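Local coordinates for protein glucosamine kinase (Streptacidiphilus jiangxiensis, PDB 6HWL) that phosphorylates D-glucosamine to D-glucosamine 6-phosphate with ATP and magnesium, and acts more weakly on glucose, at residues A[251-256]-A[399-404]. Sequence-based numbering, arbitrary orientation.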
ATOM      1  N   VAL A 251     -11.725  19.219   2.047  1.00 59.05           N
ATOM      2  CA  VAL A 251     -12.098  20.628   2.155  1.00 56.69           C
ATOM      3  C   VAL A 251     -10.885  21.469   2.534  1.00 52.50           C
ATOM      4  O   VAL A 251     -10.628  22.524   1.942  1.00 52.34           O
ATOM      5  CB  VAL A 251     -13.246  20.804   3.165  1.00 56.84           C
ATOM      6  CG1 VAL A 251     -13.510  22.281   3.415  1.00 58.83           C
ATOM      7  CG2 VAL A 251     -14.504  20.112   2.666  1.00 57.19           C
ATOM      8  N   ARG A 252     -10.116  21.008   3.522  1.00 48.56           N
ATOM      9  CA  ARG A 252      -8.948  21.765   3.962  1.00 51.81           C
ATOM     10  C   ARG A 252      -7.876  21.812   2.880  1.00 52.24           C
ATOM     11  O   ARG A 252      -7.197  22.832   2.715  1.00 54.43           O
ATOM     12  CB  ARG A 252      -8.386  21.162   5.248  1.00 57.13           C
ATOM     13  CG  ARG A 252      -7.313  22.009   5.911  1.00 62.48           C
ATOM     14  CD  ARG A 252      -6.870  21.409   7.236  1.00 67.62           C
ATOM     15  NE  ARG A 252      -6.081  22.352   8.022  1.00 72.60           N
ATOM     16  CZ  ARG A 252      -6.600  23.219   8.887  1.00 75.42           C
ATOM     17  NH1 ARG A 252      -7.912  23.260   9.081  1.00 77.19           N
ATOM     18  NH2 ARG A 252      -5.809  24.042   9.561  1.00 73.94           N
ATOM     19  N   MET A 253      -7.713  20.722   2.129  1.00 50.22           N
ATOM     20  CA  MET A 253      -6.692  20.684   1.089  1.00 46.19           C
ATOM     21  C   MET A 253      -7.100  21.478  -0.147  1.00 44.15           C
ATOM     22  O   MET A 253      -6.233  22.038  -0.826  1.00 43.17           O
ATOM     23  CB  MET A 253      -6.378  19.232   0.722  1.00 43.45           C
ATOM     24  CG  MET A 253      -5.717  18.457   1.855  1.00 46.28           C
ATOM     25  SD  MET A 253      -5.995  16.674   1.790  1.00 51.02           S
ATOM     26  CE  MET A 253      -4.942  16.202   0.425  1.00 46.11           C
ATOM     27  N   ARG A 254      -8.398  21.547  -0.452  1.00 46.27           N
ATOM     28  CA  ARG A 254      -8.845  22.386  -1.562  1.00 50.32           C
ATOM     29  C   ARG A 254      -8.706  23.865  -1.225  1.00 49.91           C
ATOM     30  O   ARG A 254      -8.379  24.678  -2.098  1.00 47.77           O
ATOM     31  CB  ARG A 254     -10.291  22.061  -1.933  1.00 56.13           C
ATOM     32  CG  ARG A 254     -10.495  20.700  -2.572  1.00 62.52           C
ATOM     33  CD  ARG A 254     -11.946  20.505  -2.984  1.00 68.37           C
ATOM     34  NE  ARG A 254     -12.313  19.093  -3.043  1.00 73.22           N
ATOM     35  CZ  ARG A 254     -12.925  18.441  -2.059  1.00 76.62           C
ATOM     36  NH1 ARG A 254     -13.246  19.076  -0.940  1.00 76.51           N
ATOM     37  NH2 ARG A 254     -13.220  17.155  -2.195  1.00 79.05           N
ATOM     38  N   GLU A 255      -8.957  24.235   0.034  1.00 53.05           N
ATOM     39  CA  GLU A 255      -8.806  25.630   0.437  1.00 56.80           C
ATOM     40  C   GLU A 255      -7.346  26.062   0.390  1.00 52.30           C
ATOM     41  O   GLU A 255      -7.036  27.165  -0.078  1.00 50.21           O
ATOM     42  CB  GLU A 255      -9.386  25.841   1.836  1.00 62.33           C
ATOM     43  CG  GLU A 255     -10.900  25.730   1.904  1.00 72.17           C
ATOM     44  CD  GLU A 255     -11.436  25.933   3.308  1.00 80.47           C
ATOM     45  OE1 GLU A 255     -10.621  26.048   4.248  1.00 81.33           O
ATOM     46  OE2 GLU A 255     -12.675  25.981   3.471  1.00 84.15           O
ATOM     47  N   GLU A 256      -6.437  25.210   0.870  1.00 51.47           N
ATOM     48  CA  GLU A 256      -5.016  25.528   0.786  1.00 49.73           C
ATOM     49  C   GLU A 256      -4.562  25.629  -0.664  1.00 45.70           C
ATOM     50  O   GLU A 256      -3.723  26.473  -1.003  1.00 44.30           O
ATOM     51  CB  GLU A 256      -4.194  24.479   1.535  1.00 52.78           C
ATOM     52  CG  GLU A 256      -4.411  24.481   3.040  1.00 58.22           C
ATOM     53  CD  GLU A 256      -3.543  23.464   3.755  1.00 60.09           C
ATOM     54  OE1 GLU A 256      -2.706  22.819   3.088  1.00 60.22           O
ATOM     55  OE2 GLU A 256      -3.698  23.309   4.985  1.00 61.56           O
ATOM     56  N   THR A 399       0.190   9.820  -2.520  1.00 43.02           N
ATOM     57  CA  THR A 399       0.085  10.850  -3.552  1.00 40.10           C
ATOM     58  C   THR A 399      -0.773  12.036  -3.126  1.00 37.17           C
ATOM     59  O   THR A 399      -0.299  13.180  -3.247  1.00 34.43           O
ATOM     60  CB  THR A 399      -0.423  10.228  -4.859  1.00 44.14           C
ATOM     61  OG1 THR A 399       0.503   9.228  -5.305  1.00 46.78           O
ATOM     62  CG2 THR A 399      -0.567  11.294  -5.937  1.00 41.28           C
ATOM     63  N   PRO A 400      -2.007  11.864  -2.627  1.00 39.20           N
ATOM     64  CA  PRO A 400      -2.781  13.055  -2.235  1.00 36.74           C
ATOM     65  C   PRO A 400      -2.128  13.864  -1.127  1.00 35.18           C
ATOM     66  O   PRO A 400      -2.122  15.100  -1.197  1.00 32.81           O
ATOM     67  CB  PRO A 400      -4.132  12.468  -1.799  1.00 40.18           C
ATOM     68  CG  PRO A 400      -3.840  11.058  -1.447  1.00 41.92           C
ATOM     69  CD  PRO A 400      -2.779  10.626  -2.408  1.00 40.52           C
ATOM     70  N   LEU A 401      -1.565  13.207  -0.110  1.00 37.83           N
ATOM     71  CA  LEU A 401      -0.918  13.950   0.966  1.00 37.70           C
ATOM     72  C   LEU A 401       0.385  14.591   0.507  1.00 36.55           C
ATOM     73  O   LEU A 401       0.740  15.675   0.985  1.00 38.36           O
ATOM     74  CB  LEU A 401      -0.668  13.040   2.170  1.00 31.93           C
ATOM     75  CG  LEU A 401      -1.908  12.482   2.875  1.00 34.90           C
ATOM     76  CD1 LEU A 401      -1.534  11.833   4.200  1.00 28.75           C
ATOM     77  CD2 LEU A 401      -2.955  13.567   3.081  1.00 36.74           C
ATOM     78  N   ARG A 402       1.109  13.945  -0.411  1.00 34.44           N
ATOM     79  CA  ARG A 402       2.335  14.541  -0.933  1.00 34.23           C
ATOM     80  C   ARG A 402       2.041  15.831  -1.687  1.00 37.18           C
ATOM     81  O   ARG A 402       2.757  16.827  -1.530  1.00 37.94           O
ATOM     82  CB  ARG A 402       3.067  13.547  -1.833  1.00 35.42           C
ATOM     83  CG  ARG A 402       4.302  14.111  -2.508  1.00 35.76           C
ATOM     84  CD  ARG A 402       5.308  14.619  -1.489  1.00 36.53           C
ATOM     85  NE  ARG A 402       6.484  15.196  -2.135  1.00 38.42           N
ATOM     86  CZ  ARG A 402       7.561  14.498  -2.484  1.00 39.21           C
ATOM     87  NH1 ARG A 402       8.585  15.104  -3.069  1.00 38.58           N
ATOM     88  NH2 ARG A 402       7.613  13.194  -2.248  1.00 40.55           N
ATOM     89  N   TYR A 403       0.990  15.833  -2.513  1.00 38.12           N
ATOM     90  CA  TYR A 403       0.586  17.063  -3.186  1.00 42.08           C
ATOM     91  C   TYR A 403       0.204  18.136  -2.176  1.00 40.38           C
ATOM     92  O   TYR A 403       0.528  19.316  -2.359  1.00 41.19           O
ATOM     93  CB  TYR A 403      -0.580  16.790  -4.139  1.00 45.84           C
ATOM     94  CG  TYR A 403      -0.218  15.970  -5.361  1.00 50.44           C
ATOM     95  CD1 TYR A 403       1.108  15.721  -5.692  1.00 51.36           C
ATOM     96  CD2 TYR A 403      -1.207  15.454  -6.188  1.00 53.43           C
ATOM     97  CE1 TYR A 403       1.438  14.975  -6.809  1.00 53.44           C
ATOM     98  CE2 TYR A 403      -0.886  14.709  -7.307  1.00 56.56           C
ATOM     99  CZ  TYR A 403       0.436  14.472  -7.613  1.00 54.87           C
ATOM    100  OH  TYR A 403       0.755  13.730  -8.726  1.00 54.50           O
ATOM    101  N   ALA A 404      -0.478  17.744  -1.096  1.00 38.77           N
ATOM    102  CA  ALA A 404      -0.861  18.708  -0.072  1.00 39.16           C
ATOM    103  C   ALA A 404       0.352  19.271   0.656  1.00 40.44           C
ATOM    104  O   ALA A 404       0.340  20.436   1.070  1.00 41.70           O
ATOM    105  CB  ALA A 404      -1.824  18.063   0.924  1.00 38.95           C
TER
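In the helical C-terminal part of this kinase, between residues 251-256 of helix 243-261 and 399-404 of helix 398-416, Met253 makes most of the contact, reaching Pro400, Leu401 and Ala404. The two short segments run in roughly the same direction, 37° apart, and Met253 spans the 11.0 Å between their axes to meet Ala404, whose side chain is a lone methyl. Its CE lies 3.7 Å from Ala404 CB, while CG flanks the same methyl at 4.0 Å. The bend at chi3 (73°) aims the SD-CE bond toward the carbonyl oxygen of Pro400, 3.4 Å from CE, which already accepts the helical bond from Ala404 N. CE also meets Leu401 CD2 at 4.2 Å and Pro400 CB at 4.4 Å. These helices belong to the mainly helical lobe that follows the sheet-containing N-terminal part, consistent with an aminoglycoside-phosphotransferase-type kinase fold. Tyr283 of helix 266-283 touches both Met253 and Ala404, and Leu401 also packs on Leu337 and Val340 of helix 335-356. One turn farther along, Glu256 OE1 approaches Ala404 O only loosely. The Glu256 side chain lies about 10 Å from that of glucosamine-binding Glu409; its OE2 makes a long, charge-only pair with Arg252 and OE1 a long, weak one with Arg408.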